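Local coordinates for protein (CD58) (Homo sapiens, PDB 1CCZ) that serves as a cell-surface adhesion glycoprotein of the immunoglobulin superfamily, binding the lymphocyte receptor CD2 and probably thereby supporting cell-cell adhesion, at residues S97-Y102 and C152-R157; D119-L124 and S133-T138. One frame throughout, in Å; residues are numbered along the deposited sequence.

Interaction 1 (S97-Y102 and C152-R157)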
loop_
_atom_site.group_PDB
_atom_site.type_symbol
_atom_site.label_atom_id
_atom_site.label_comp_id
_atom_site.label_asym_id
_atom_site.label_seq_id
_atom_site.Cartn_x
_atom_site.Cartn_y
_atom_site.Cartn_z
ATOM N N SER A 97 6.055 -10.850 -1.476
ATOM C CA SER A 97 7.323 -11.534 -1.680
ATOM C C SER A 97 7.235 -12.084 -3.121
ATOM O O SER A 97 6.263 -11.806 -3.843
ATOM C CB SER A 97 7.527 -12.665 -0.670
ATOM O OG SER A 97 6.389 -13.483 -0.542
ATOM N N LYS A 98 8.232 -12.843 -3.548
ATOM C CA LYS A 98 8.207 -13.384 -4.892
ATOM C C LYS A 98 7.298 -14.617 -4.934
ATOM O O LYS A 98 7.415 -15.509 -4.086
ATOM C CB LYS A 98 9.627 -13.737 -5.330
ATOM C CG LYS A 98 9.728 -14.268 -6.754
ATOM C CD LYS A 98 10.905 -15.228 -6.887
ATOM C CE LYS A 98 11.377 -15.337 -8.335
ATOM N NZ LYS A 98 11.041 -14.132 -9.174
ATOM N N PRO A 99 6.366 -14.681 -5.914
ATOM C CA PRO A 99 5.474 -15.840 -5.991
ATOM C C PRO A 99 6.199 -17.154 -6.296
ATOM O O PRO A 99 7.292 -17.160 -6.888
ATOM C CB PRO A 99 4.484 -15.487 -7.111
ATOM C CG PRO A 99 4.756 -14.087 -7.485
ATOM C CD PRO A 99 6.096 -13.692 -6.978
ATOM N N MET A 100 5.586 -18.252 -5.870
ATOM C CA MET A 100 6.098 -19.596 -6.115
ATOM C C MET A 100 5.080 -20.289 -7.027
ATOM O O MET A 100 3.866 -20.195 -6.810
ATOM C CB MET A 100 6.199 -20.409 -4.823
ATOM C CG MET A 100 7.536 -20.312 -4.124
ATOM S SD MET A 100 7.704 -21.518 -2.768
ATOM C CE MET A 100 6.560 -22.911 -3.362
ATOM N N ILE A 101 5.579 -20.978 -8.045
ATOM C CA ILE A 101 4.725 -21.713 -8.950
ATOM C C ILE A 101 5.039 -23.211 -8.857
ATOM O O ILE A 101 6.204 -23.612 -8.862
ATOM C CB ILE A 101 4.949 -21.265 -10.410
ATOM C CG1 ILE A 101 4.520 -19.807 -10.588
ATOM C CG2 ILE A 101 4.196 -22.197 -11.355
ATOM C CD1 ILE A 101 4.851 -19.253 -11.953
ATOM N N TYR A 102 4.007 -24.041 -8.743
ATOM C CA TYR A 102 4.213 -25.486 -8.740
ATOM C C TYR A 102 3.015 -26.147 -9.429
ATOM O O TYR A 102 2.020 -25.479 -9.719
ATOM C CB TYR A 102 4.440 -26.009 -7.327
ATOM C CG TYR A 102 3.334 -25.737 -6.374
ATOM C CD1 TYR A 102 3.297 -24.556 -5.629
ATOM C CD2 TYR A 102 2.351 -26.692 -6.154
ATOM C CE1 TYR A 102 2.294 -24.344 -4.669
ATOM C CE2 TYR A 102 1.352 -26.500 -5.213
ATOM C CZ TYR A 102 1.326 -25.331 -4.467
ATOM O OH TYR A 102 0.343 -25.189 -3.507
ATOM N N CYS A 152 3.313 -15.741 -13.090
ATOM C CA CYS A 152 2.423 -15.408 -11.997
ATOM C C CYS A 152 2.943 -14.148 -11.368
ATOM O O CYS A 152 4.132 -14.028 -11.064
ATOM C CB CYS A 152 2.383 -16.508 -10.963
ATOM S SG CYS A 152 1.173 -16.099 -9.678
ATOM N N LYS A 153 2.055 -13.188 -11.199
ATOM C CA LYS A 153 2.435 -11.927 -10.610
ATOM C C LYS A 153 1.671 -11.703 -9.308
ATOM O O LYS A 153 0.469 -11.937 -9.233
ATOM C CB LYS A 153 2.128 -10.817 -11.595
ATOM C CG LYS A 153 2.464 -9.456 -11.094
ATOM C CD LYS A 153 1.891 -8.402 -12.019
ATOM C CE LYS A 153 2.389 -8.600 -13.443
ATOM N NZ LYS A 153 2.203 -7.349 -14.248
ATOM N N ALA A 154 2.381 -11.303 -8.262
ATOM C CA ALA A 154 1.729 -10.982 -6.991
ATOM C C ALA A 154 1.784 -9.458 -6.938
ATOM O O ALA A 154 2.851 -8.853 -7.098
ATOM C CB ALA A 154 2.486 -11.572 -5.821
ATOM N N VAL A 155 0.636 -8.823 -6.743
ATOM C CA VAL A 155 0.618 -7.373 -6.706
ATOM C C VAL A 155 -0.346 -6.782 -5.659
ATOM O O VAL A 155 -1.377 -7.364 -5.317
ATOM C CB VAL A 155 0.280 -6.818 -8.137
ATOM C CG1 VAL A 155 -0.897 -7.549 -8.698
ATOM C CG2 VAL A 155 -0.001 -5.325 -8.094
ATOM N N ASN A 156 0.052 -5.654 -5.097
ATOM C CA ASN A 156 -0.796 -4.921 -4.163
ATOM C C ASN A 156 -0.483 -3.456 -4.419
ATOM O O ASN A 156 0.361 -3.125 -5.268
ATOM C CB ASN A 156 -0.585 -5.336 -2.688
ATOM C CG ASN A 156 0.774 -4.946 -2.123
ATOM O OD1 ASN A 156 1.508 -4.145 -2.696
ATOM N ND2 ASN A 156 1.106 -5.520 -0.978
ATOM N N ARG A 157 -1.176 -2.575 -3.716
ATOM C CA ARG A 157 -0.991 -1.146 -3.915
ATOM C C ARG A 157 0.430 -0.632 -3.819
ATOM O O ARG A 157 0.753 0.371 -4.429
ATOM C CB ARG A 157 -1.854 -0.374 -2.919
ATOM C CG ARG A 157 -3.334 -0.620 -3.086
ATOM C CD ARG A 157 -3.847 0.227 -4.218
ATOM N NE ARG A 157 -5.303 0.250 -4.251
ATOM C CZ ARG A 157 -6.003 1.189 -4.874
ATOM N NH1 ARG A 157 -5.361 2.172 -5.505
ATOM N NH2 ARG A 157 -7.334 1.140 -4.877
#
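Pro99 presses its ring onto the strand 152-156 between Cys152 and Ala154. Its CG does most of the touching: it lies 3.6 Å from Cys152 O and 3.8 Å from Ala154 CB, so the ring rests partly on peptide backbone and partly on a methyl group. CB of the same ring sits 4.2 Å from Cys152 SG. Two residues on, Ile101 brings up its longer branch; CG1 stands beside the backbone N (chi1 -65°) and the chain runs on extended, which carries CD1 to 3.8 Å from Cys152 CB. Cys152 is thus met at its CB by the isoleucine and at its SG and carbonyl oxygen by the proline. Its SG, anti to the backbone N (chi1 -176°), is committed to the disulfide with Cys112 on strand 109-113. This is the packing of two facing sheets in an immunoglobulin-like sandwich: strand 100-104 is an outer strand of the three-stranded sheet, strand 150-156 an inner one of the four-stranded sheet. Leu122, on the adjoining strand 121-126, packs against Cys152 and Ala154. All three side-chain pairs across the contact are apolar, so the two segments are held by van der Waals packing, with the disulfide Cys152-Cys112 supplying a covalent tie between the sheets close by.

Interaction 2 (D119-L124 and S133-T138)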
loop_
_atom_site.group_PDB
_atom_site.type_symbol
_atom_site.label_atom_id
_atom_site.label_comp_id
_atom_site.label_asym_id
_atom_site.label_seq_id
_atom_site.Cartn_x
_atom_site.Cartn_y
_atom_site.Cartn_z
ATOM N N ASP A 119 -3.350 -7.429 1.274
ATOM C CA ASP A 119 -4.339 -7.270 0.189
ATOM C C ASP A 119 -3.723 -7.567 -1.166
ATOM O O ASP A 119 -3.723 -6.749 -2.090
ATOM C CB ASP A 119 -4.925 -5.853 0.166
ATOM C CG ASP A 119 -6.391 -5.836 -0.255
ATOM O OD1 ASP A 119 -7.054 -6.902 -0.219
ATOM O OD2 ASP A 119 -6.876 -4.750 -0.621
ATOM N N VAL A 120 -3.204 -8.772 -1.264
ATOM C CA VAL A 120 -2.542 -9.230 -2.450
ATOM C C VAL A 120 -3.512 -9.828 -3.467
ATOM O O VAL A 120 -4.533 -10.419 -3.122
ATOM C CB VAL A 120 -1.488 -10.298 -2.053
ATOM C CG1 VAL A 120 -0.809 -10.888 -3.284
ATOM C CG2 VAL A 120 -0.471 -9.675 -1.129
ATOM N N GLU A 121 -3.161 -9.657 -4.730
ATOM C CA GLU A 121 -3.900 -10.225 -5.832
ATOM C C GLU A 121 -2.839 -11.003 -6.628
ATOM O O GLU A 121 -1.738 -10.500 -6.855
ATOM C CB GLU A 121 -4.469 -9.112 -6.698
ATOM C CG GLU A 121 -5.402 -9.581 -7.768
ATOM C CD GLU A 121 -6.173 -8.430 -8.398
ATOM O OE1 GLU A 121 -7.099 -7.882 -7.732
ATOM O OE2 GLU A 121 -5.844 -8.077 -9.557
ATOM N N LEU A 122 -3.155 -12.228 -7.023
ATOM C CA LEU A 122 -2.249 -13.029 -7.838
ATOM C C LEU A 122 -2.830 -12.965 -9.255
ATOM O O LEU A 122 -4.054 -13.078 -9.439
ATOM C CB LEU A 122 -2.226 -14.479 -7.352
ATOM C CG LEU A 122 -1.476 -14.723 -6.036
ATOM C CD1 LEU A 122 -1.568 -16.201 -5.674
ATOM C CD2 LEU A 122 -0.010 -14.277 -6.169
ATOM N N LYS A 123 -1.970 -12.763 -10.248
ATOM C CA LYS A 123 -2.409 -12.692 -11.636
ATOM C C LYS A 123 -1.625 -13.727 -12.434
ATOM O O LYS A 123 -0.402 -13.801 -12.314
ATOM C CB LYS A 123 -2.145 -11.300 -12.175
ATOM C CG LYS A 123 -2.859 -10.238 -11.390
ATOM C CD LYS A 123 -2.451 -8.888 -11.888
ATOM C CE LYS A 123 -3.642 -8.139 -12.440
ATOM N NZ LYS A 123 -4.160 -7.095 -11.483
ATOM N N LEU A 124 -2.320 -14.535 -13.233
ATOM C CA LEU A 124 -1.653 -15.572 -14.013
ATOM C C LEU A 124 -1.687 -15.303 -15.513
ATOM O O LEU A 124 -2.715 -14.885 -16.062
ATOM C CB LEU A 124 -2.287 -16.926 -13.721
ATOM C CG LEU A 124 -1.610 -18.158 -14.317
ATOM C CD1 LEU A 124 -0.258 -18.387 -13.684
ATOM C CD2 LEU A 124 -2.511 -19.360 -14.100
ATOM N N SER A 133 -7.136 -13.722 -12.292
ATOM C CA SER A 133 -6.683 -12.913 -11.159
ATOM C C SER A 133 -7.529 -13.346 -9.973
ATOM O O SER A 133 -8.702 -13.680 -10.129
ATOM C CB SER A 133 -6.915 -11.435 -11.405
ATOM O OG SER A 133 -6.096 -10.971 -12.454
ATOM N N LEU A 134 -6.931 -13.371 -8.792
ATOM C CA LEU A 134 -7.645 -13.764 -7.587
ATOM C C LEU A 134 -7.078 -12.981 -6.415
ATOM O O LEU A 134 -5.862 -12.885 -6.250
ATOM C CB LEU A 134 -7.478 -15.261 -7.347
ATOM C CG LEU A 134 -8.348 -15.870 -6.259
ATOM C CD1 LEU A 134 -9.833 -15.793 -6.637
ATOM C CD2 LEU A 134 -7.919 -17.303 -6.060
ATOM N N ARG A 135 -7.963 -12.385 -5.621
ATOM C CA ARG A 135 -7.549 -11.613 -4.454
ATOM C C ARG A 135 -7.321 -12.647 -3.337
ATOM O O ARG A 135 -8.103 -12.759 -2.405
ATOM C CB ARG A 135 -8.661 -10.620 -4.093
ATOM C CG ARG A 135 -8.338 -9.660 -2.967
ATOM C CD ARG A 135 -8.516 -8.202 -3.396
ATOM N NE ARG A 135 -7.221 -7.553 -3.601
ATOM C CZ ARG A 135 -7.001 -6.526 -4.421
ATOM N NH1 ARG A 135 -7.988 -6.002 -5.134
ATOM N NH2 ARG A 135 -5.776 -6.027 -4.538
ATOM N N GLN A 136 -6.254 -13.426 -3.467
ATOM C CA GLN A 136 -5.918 -14.475 -2.506
ATOM C C GLN A 136 -4.413 -14.702 -2.589
ATOM O O GLN A 136 -3.775 -14.223 -3.525
ATOM C CB GLN A 136 -6.581 -15.779 -2.894
ATOM C CG GLN A 136 -8.017 -15.895 -2.567
ATOM C CD GLN A 136 -8.415 -17.352 -2.429
ATOM O OE1 GLN A 136 -9.580 -17.666 -2.153
ATOM N NE2 GLN A 136 -7.445 -18.264 -2.625
ATOM N N LYS A 137 -3.856 -15.456 -1.641
ATOM C CA LYS A 137 -2.421 -15.716 -1.673
ATOM C C LYS A 137 -2.078 -17.077 -2.283
ATOM O O LYS A 137 -0.923 -17.514 -2.298
ATOM C CB LYS A 137 -1.818 -15.534 -0.283
ATOM C CG LYS A 137 -1.567 -14.064 -0.009
ATOM C CD LYS A 137 -0.748 -13.912 1.230
ATOM C CE LYS A 137 -0.511 -12.473 1.525
ATOM N NZ LYS A 137 0.272 -12.419 2.767
ATOM N N THR A 138 -3.103 -17.753 -2.781
ATOM C CA THR A 138 -2.904 -18.995 -3.498
ATOM C C THR A 138 -3.977 -18.996 -4.593
ATOM O O THR A 138 -5.087 -18.482 -4.396
ATOM C CB THR A 138 -2.979 -20.228 -2.591
ATOM O OG1 THR A 138 -2.587 -21.372 -3.353
ATOM C CG2 THR A 138 -4.376 -20.443 -2.042
#
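A beta hairpin of the immunoglobulin-like domain, strands 121-126 and 129-134, ends here in an inverse gamma turn centred on Arg135. Leu122 and Leu134 form an antiparallel hydrogen-bonded pair near its open end: Leu122 N gives a bond of 2.9 Å to Leu134 O, and Leu134 N returns one of 3.0 Å to Leu122 O. Beyond the pair, the chain of Arg135 bends at chi2 and chi3 and brings its guanidinium between two acids. In the conformer of Asp119 given, OD2 lies over one face, with OD1 3.4 Å from Arg135 NE; Glu121 OE1 lies over the opposite face, 3.3 Å from Arg135 NH1. Both carboxylates act through charge, since no N-H points at them. The directed bond is from Arg135 NH2 to the backbone Asp119 O, 3.3 Å long, the donor standing above the carbonyl plane. Glu121 extends the network through OE2, which Lys123 NZ meets nearly along the C-O axis at 2.7 Å. Two acids and two bases thus probably offset one another's charge on this surface. Leu122 turns the other way: its CD1 comes within 3.5 Å of Lys137 C, while its CG lies 3.4 Å from Gln136 O, a buried oxygen without a polar partner. Strand 129-134 is an edge strand of the four-stranded sheet, and strand 121-126 separates it from strand 150-156; Leu122 reaches inward to Cys112 and Met139, on strands 109-113 and 138-142 of the facing sheet.

How the interactions relate
From the N terminus, the chain leaves the first domain and enters the second through 97-102, whose partner 152-157 arrives some fifty residues later; interaction 1 therefore closes a long loop. Interaction 2 lies wholly within that loop, 119-124 meeting 133-138 across a short hairpin, so the two contacts nest and do not cross. Their centres are 8 Å apart, and strands 121-126 and 150-156, neighbours in one sheet, join them: Lys153 O lies 2.8 Å from Lys123 N and Val155 N 2.9 Å from Glu121 O, both probable hydrogen bonds. Interaction 1 ties the two sheets of the sandwich face to face, whereas interaction 2 adds the edge hairpin strand.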